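Long-range contact in periplasmic binding protein/LacI transcriptional regulator (Clostridium phytofermentans, PDB 3BRS), which probably binds a sugar in a cleft between two lobes and delivers it for transport, as periplasmic binding proteins of the LacI-related family do: residues D103-A116 with L260-C274. Sequence-based numbering, arbitrary orientation.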
loop_
_atom_site.group_PDB
_atom_site.type_symbol
_atom_site.label_atom_id
_atom_site.label_comp_id
_atom_site.label_asym_id
_atom_site.label_seq_id
_atom_site.Cartn_x
_atom_site.Cartn_y
_atom_site.Cartn_z
ATOM N N ASP A 103 7.692 -2.612 -17.489
ATOM C CA ASP A 103 8.726 -3.341 -16.779
ATOM C C ASP A 103 10.033 -2.571 -16.722
ATOM O O ASP A 103 11.044 -3.014 -17.272
ATOM C CB ASP A 103 8.974 -4.712 -17.404
ATOM C CG ASP A 103 9.979 -5.501 -16.618
ATOM O OD1 ASP A 103 9.854 -5.482 -15.364
ATOM O OD2 ASP A 103 10.899 -6.088 -17.244
ATOM N N ILE A 104 10.031 -1.422 -16.045
ATOM C CA ILE A 104 11.247 -0.627 -16.008
ATOM C C ILE A 104 12.047 -0.636 -14.722
ATOM O O ILE A 104 13.193 -0.131 -14.737
ATOM C CB ILE A 104 11.023 0.789 -16.552
ATOM C CG1 ILE A 104 10.016 1.525 -15.653
ATOM C CG2 ILE A 104 10.607 0.736 -18.082
ATOM C CD1 ILE A 104 9.924 3.034 -15.861
ATOM N N ALA A 105 11.530 -1.220 -13.627
ATOM C CA ALA A 105 12.304 -1.252 -12.371
ATOM C C ALA A 105 13.537 -2.053 -12.511
ATOM O O ALA A 105 13.474 -3.152 -13.044
ATOM C CB ALA A 105 11.497 -1.824 -11.187
ATOM N N ASP A 106 14.633 -1.567 -11.967
ATOM C CA ASP A 106 15.860 -2.357 -11.829
ATOM C C ASP A 106 15.659 -3.394 -10.713
ATOM O O ASP A 106 15.986 -4.536 -10.892
ATOM C CB ASP A 106 17.118 -1.494 -11.594
ATOM C CG ASP A 106 17.391 -0.524 -12.733
ATOM O OD1 ASP A 106 17.325 -0.936 -13.899
ATOM O OD2 ASP A 106 17.648 0.665 -12.478
ATOM N N ILE A 107 15.091 -2.995 -9.594
ATOM C CA ILE A 107 14.574 -3.943 -8.594
ATOM C C ILE A 107 13.232 -3.453 -8.017
ATOM O O ILE A 107 12.988 -2.267 -7.981
ATOM C CB ILE A 107 15.657 -4.420 -7.550
ATOM C CG1 ILE A 107 14.979 -5.019 -6.323
ATOM C CG2 ILE A 107 16.605 -3.332 -7.181
ATOM C CD1 ILE A 107 15.860 -5.412 -5.273
ATOM N N THR A 108 12.311 -4.362 -7.712
ATOM C CA THR A 108 11.080 -4.049 -6.940
ATOM C C THR A 108 11.078 -4.658 -5.516
ATOM O O THR A 108 11.211 -5.847 -5.401
ATOM C CB THR A 108 9.892 -4.625 -7.661
ATOM O OG1 THR A 108 9.757 -3.906 -8.896
ATOM C CG2 THR A 108 8.574 -4.470 -6.795
ATOM N N VAL A 109 10.945 -3.855 -4.452
ATOM C CA VAL A 109 10.784 -4.414 -3.094
ATOM C C VAL A 109 9.356 -4.148 -2.635
ATOM O O VAL A 109 8.982 -2.993 -2.485
ATOM C CB VAL A 109 11.740 -3.838 -2.077
ATOM C CG1 VAL A 109 11.743 -4.789 -0.776
ATOM C CG2 VAL A 109 13.163 -3.749 -2.708
ATOM N N ALA A 110 8.557 -5.190 -2.405
ATOM C CA ALA A 110 7.167 -4.927 -1.996
ATOM C C ALA A 110 6.627 -6.026 -1.193
ATOM O O ALA A 110 7.227 -7.103 -1.111
ATOM C CB ALA A 110 6.254 -4.724 -3.307
ATOM N N THR A 111 5.419 -5.856 -0.688
ATOM C CA THR A 111 4.666 -7.029 -0.154
ATOM C C THR A 111 4.111 -7.810 -1.336
ATOM O O THR A 111 3.799 -7.226 -2.395
ATOM C CB THR A 111 3.478 -6.485 0.731
ATOM O OG1 THR A 111 4.033 -5.550 1.654
ATOM C CG2 THR A 111 2.754 -7.557 1.521
ATOM N N ASP A 112 3.912 -9.111 -1.173
ATOM C CA ASP A 112 3.002 -9.860 -2.054
ATOM C C ASP A 112 1.569 -9.397 -1.702
ATOM O O ASP A 112 0.964 -9.842 -0.668
ATOM C CB ASP A 112 3.212 -11.380 -1.873
ATOM C CG ASP A 112 2.504 -12.230 -2.955
ATOM O OD1 ASP A 112 1.613 -11.735 -3.668
ATOM O OD2 ASP A 112 2.820 -13.428 -3.097
ATOM N N ASN A 113 1.008 -8.514 -2.544
ATOM C CA ASN A 113 -0.335 -7.882 -2.245
ATOM C C ASN A 113 -1.478 -8.799 -2.584
ATOM O O ASN A 113 -2.543 -8.864 -1.888
ATOM C CB ASN A 113 -0.444 -6.439 -2.775
ATOM C CG ASN A 113 0.492 -5.488 -1.998
ATOM O OD1 ASN A 113 0.203 -5.172 -0.853
ATOM N ND2 ASN A 113 1.652 -5.179 -2.539
ATOM N N ILE A 114 -1.199 -9.646 -3.567
ATOM C CA ILE A 114 -2.167 -10.645 -3.971
ATOM C C ILE A 114 -2.307 -11.591 -2.815
ATOM O O ILE A 114 -3.406 -11.834 -2.325
ATOM C CB ILE A 114 -1.862 -11.326 -5.299
ATOM C CG1 ILE A 114 -1.948 -10.302 -6.435
ATOM C CG2 ILE A 114 -3.024 -12.326 -5.643
ATOM C CD1 ILE A 114 -1.264 -10.709 -7.760
ATOM N N GLN A 115 -1.231 -12.144 -2.342
ATOM C CA GLN A 115 -1.377 -13.051 -1.187
ATOM C C GLN A 115 -1.906 -12.397 0.049
ATOM O O GLN A 115 -2.670 -13.004 0.772
ATOM C CB GLN A 115 -0.089 -13.803 -0.884
ATOM C CG GLN A 115 0.197 -14.989 -1.849
ATOM C CD GLN A 115 -0.715 -16.201 -1.691
ATOM O OE1 GLN A 115 -1.233 -16.509 -0.600
ATOM N NE2 GLN A 115 -0.907 -16.925 -2.806
ATOM N N ALA A 116 -1.507 -11.144 0.338
ATOM C CA ALA A 116 -2.233 -10.405 1.397
ATOM C C ALA A 116 -3.798 -10.370 1.252
ATOM O O ALA A 116 -4.474 -10.707 2.229
ATOM C CB ALA A 116 -1.665 -9.031 1.600
ATOM N N LEU A 260 23.263 -2.581 -7.046
ATOM C CA LEU A 260 23.213 -2.190 -8.457
ATOM C C LEU A 260 24.343 -1.249 -8.836
ATOM O O LEU A 260 24.919 -1.374 -9.903
ATOM C CB LEU A 260 21.924 -1.451 -8.783
ATOM C CG LEU A 260 20.608 -2.094 -8.419
ATOM C CD1 LEU A 260 19.482 -1.062 -8.608
ATOM C CD2 LEU A 260 20.409 -3.346 -9.321
ATOM N N LEU A 261 24.589 -0.260 -7.984
ATOM C CA LEU A 261 25.637 0.719 -8.231
ATOM C C LEU A 261 27.016 0.072 -8.160
ATOM O O LEU A 261 27.916 0.528 -8.842
ATOM C CB LEU A 261 25.557 1.801 -7.166
ATOM C CG LEU A 261 25.033 3.221 -7.320
ATOM C CD1 LEU A 261 24.113 3.640 -8.494
ATOM C CD2 LEU A 261 24.386 3.381 -6.040
ATOM N N LYS A 262 27.196 -0.925 -7.277
ATOM C CA LYS A 262 28.381 -1.827 -7.279
ATOM C C LYS A 262 28.400 -2.835 -8.476
ATOM O O LYS A 262 29.358 -3.561 -8.681
ATOM C CB LYS A 262 28.471 -2.621 -5.982
ATOM C CG LYS A 262 29.331 -2.046 -4.939
ATOM C CD LYS A 262 28.541 -1.287 -3.933
ATOM C CE LYS A 262 29.325 -1.163 -2.630
ATOM N NZ LYS A 262 29.501 -2.501 -1.966
ATOM N N LYS A 263 27.358 -2.892 -9.280
ATOM C CA LYS A 263 27.443 -3.734 -10.487
ATOM C C LYS A 263 27.422 -5.215 -10.087
ATOM O O LYS A 263 28.050 -6.074 -10.733
ATOM C CB LYS A 263 28.732 -3.404 -11.270
ATOM C CG LYS A 263 28.750 -2.043 -11.895
ATOM C CD LYS A 263 28.090 -1.996 -13.279
ATOM C CE LYS A 263 28.235 -0.576 -13.845
ATOM N NZ LYS A 263 29.663 -0.053 -13.740
ATOM N N GLU A 264 26.678 -5.483 -9.024
ATOM C CA GLU A 264 26.640 -6.736 -8.334
ATOM C C GLU A 264 25.196 -7.365 -8.420
ATOM O O GLU A 264 24.234 -6.642 -8.728
ATOM C CB GLU A 264 27.264 -6.466 -6.948
ATOM C CG GLU A 264 27.003 -7.380 -5.840
ATOM C CD GLU A 264 27.790 -6.934 -4.614
ATOM O OE1 GLU A 264 28.292 -5.773 -4.609
ATOM O OE2 GLU A 264 27.948 -7.746 -3.660
ATOM N N TYR A 265 25.073 -8.703 -8.273
ATOM C CA TYR A 265 23.842 -9.471 -8.642
ATOM C C TYR A 265 22.766 -9.113 -7.677
ATOM O O TYR A 265 22.950 -9.204 -6.481
ATOM C CB TYR A 265 23.987 -11.023 -8.552
ATOM C CG TYR A 265 22.646 -11.764 -8.749
ATOM C CD1 TYR A 265 22.020 -11.769 -10.028
ATOM C CD2 TYR A 265 21.974 -12.395 -7.685
ATOM C CE1 TYR A 265 20.821 -12.382 -10.272
ATOM C CE2 TYR A 265 20.717 -13.032 -7.912
ATOM C CZ TYR A 265 20.156 -13.000 -9.237
ATOM O OH TYR A 265 18.953 -13.575 -9.587
ATOM N N VAL A 266 21.619 -8.720 -8.176
ATOM C CA VAL A 266 20.513 -8.598 -7.248
ATOM C C VAL A 266 19.270 -9.182 -7.890
ATOM O O VAL A 266 19.017 -8.940 -9.059
ATOM C CB VAL A 266 20.335 -7.095 -6.792
ATOM C CG1 VAL A 266 19.703 -6.264 -7.953
ATOM C CG2 VAL A 266 19.502 -7.029 -5.576
ATOM N N PRO A 267 18.482 -9.949 -7.136
ATOM C CA PRO A 267 17.184 -10.395 -7.760
ATOM C C PRO A 267 16.296 -9.228 -8.337
ATOM O O PRO A 267 16.383 -8.088 -7.862
ATOM C CB PRO A 267 16.465 -11.083 -6.603
ATOM C CG PRO A 267 17.539 -11.395 -5.585
ATOM C CD PRO A 267 18.644 -10.403 -5.745
ATOM N N LYS A 268 15.428 -9.469 -9.308
ATOM C CA LYS A 268 14.674 -8.331 -9.846
ATOM C C LYS A 268 13.444 -8.064 -8.960
ATOM O O LYS A 268 12.858 -6.974 -9.005
ATOM C CB LYS A 268 14.287 -8.558 -11.298
ATOM C CG LYS A 268 14.362 -7.351 -12.186
ATOM C CD LYS A 268 14.744 -7.783 -13.587
ATOM C CE LYS A 268 15.438 -6.636 -14.373
ATOM N NZ LYS A 268 14.606 -5.452 -14.813
ATOM N N GLN A 269 13.087 -9.059 -8.140
ATOM C CA GLN A 269 12.016 -8.938 -7.170
ATOM C C GLN A 269 12.377 -9.469 -5.756
ATOM O O GLN A 269 12.976 -10.543 -5.613
ATOM C CB GLN A 269 10.824 -9.687 -7.730
ATOM C CG GLN A 269 9.979 -8.814 -8.621
ATOM C CD GLN A 269 9.331 -9.548 -9.792
ATOM O OE1 GLN A 269 9.494 -9.130 -10.949
ATOM N NE2 GLN A 269 8.577 -10.625 -9.504
ATOM N N LEU A 270 12.072 -8.679 -4.715
ATOM C CA LEU A 270 12.270 -9.091 -3.295
ATOM C C LEU A 270 10.938 -8.894 -2.574
ATOM O O LEU A 270 10.256 -7.890 -2.764
ATOM C CB LEU A 270 13.296 -8.215 -2.615
ATOM C CG LEU A 270 14.752 -8.315 -3.047
ATOM C CD1 LEU A 270 15.465 -7.055 -2.563
ATOM C CD2 LEU A 270 15.427 -9.552 -2.455
ATOM N N ASP A 271 10.563 -9.891 -1.789
ATOM C CA ASP A 271 9.250 -9.989 -1.164
ATOM C C ASP A 271 9.492 -9.532 0.237
ATOM O O ASP A 271 10.298 -10.151 0.928
ATOM C CB ASP A 271 8.806 -11.449 -1.092
ATOM C CG ASP A 271 7.339 -11.593 -0.811
ATOM O OD1 ASP A 271 6.947 -12.419 0.046
ATOM O OD2 ASP A 271 6.562 -10.876 -1.482
ATOM N N SER A 272 8.776 -8.492 0.660
ATOM C CA SER A 272 9.007 -7.863 1.939
ATOM C C SER A 272 8.362 -8.703 3.027
ATOM O O SER A 272 8.776 -8.645 4.196
ATOM C CB SER A 272 8.420 -6.446 1.934
ATOM O OG SER A 272 8.785 -5.727 3.090
ATOM N N GLY A 273 7.331 -9.467 2.700
ATOM C CA GLY A 273 6.730 -10.300 3.754
ATOM C C GLY A 273 5.648 -9.565 4.550
ATOM O O GLY A 273 5.703 -8.344 4.706
ATOM N N CYS A 274 4.645 -10.307 5.030
ATOM C CA CYS A 274 3.508 -9.758 5.846
ATOM C C CYS A 274 2.992 -10.869 6.777
ATOM O O CYS A 274 3.403 -11.997 6.604
ATOM C CB CYS A 274 2.395 -9.224 4.929
ATOM S SG CYS A 274 1.664 -10.575 4.068
HETATM O O HOH W 1 11.731 -5.534 -10.961
HETATM O O HOH W 2 6.495 -9.282 -3.700
#
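K268 NZ donates a hydrogen bond to A105 O in the carbonyl plane (3.1 Å), whereas S272 N donates to A110 O from above the carbonyl plane, 39° out of it (2.7 Å). D271, CG anti to the backbone N (chi1 -164°), turns OD2 toward the start of helix 113-127, where it accepts a hydrogen bond from a water (2.7 Å) and lies 3.2 Å from D112 N. Here the edge of the parallel sheet in one lobe of a type I periplasmic-binding-protein fold runs into two of the links between lobes: strands 107-110 and 269-271, the latter outermost, lie side by side at 12°. Four backbone bonds alternate between them: T108 N to K268 O, L270 N to T108 O, A110 N to L270 O and finally S272 N to A110 O. On the face carrying V109 and L270, these side chains run alongside each other, V109 CG2 4.0 Å from L270 CD1, beneath helix 246-262. I107 extends the apolar patch, its CG2 against L260 CD1 (3.9 Å) and its CD1 against V266 CG2. The other face carries T108, Q269, A110 and D271, and a water there donates to K268 O and also bonds T108 OG1. Beyond the strands T111 divides its branches: OG1 bonds Q244 OE1, while CG2 packs 3.8 Å from C274 CB. D112 N-caps helix 113-127, its OD1 accepting from Q115 N at 3.2 Å, well above the carboxylate plane.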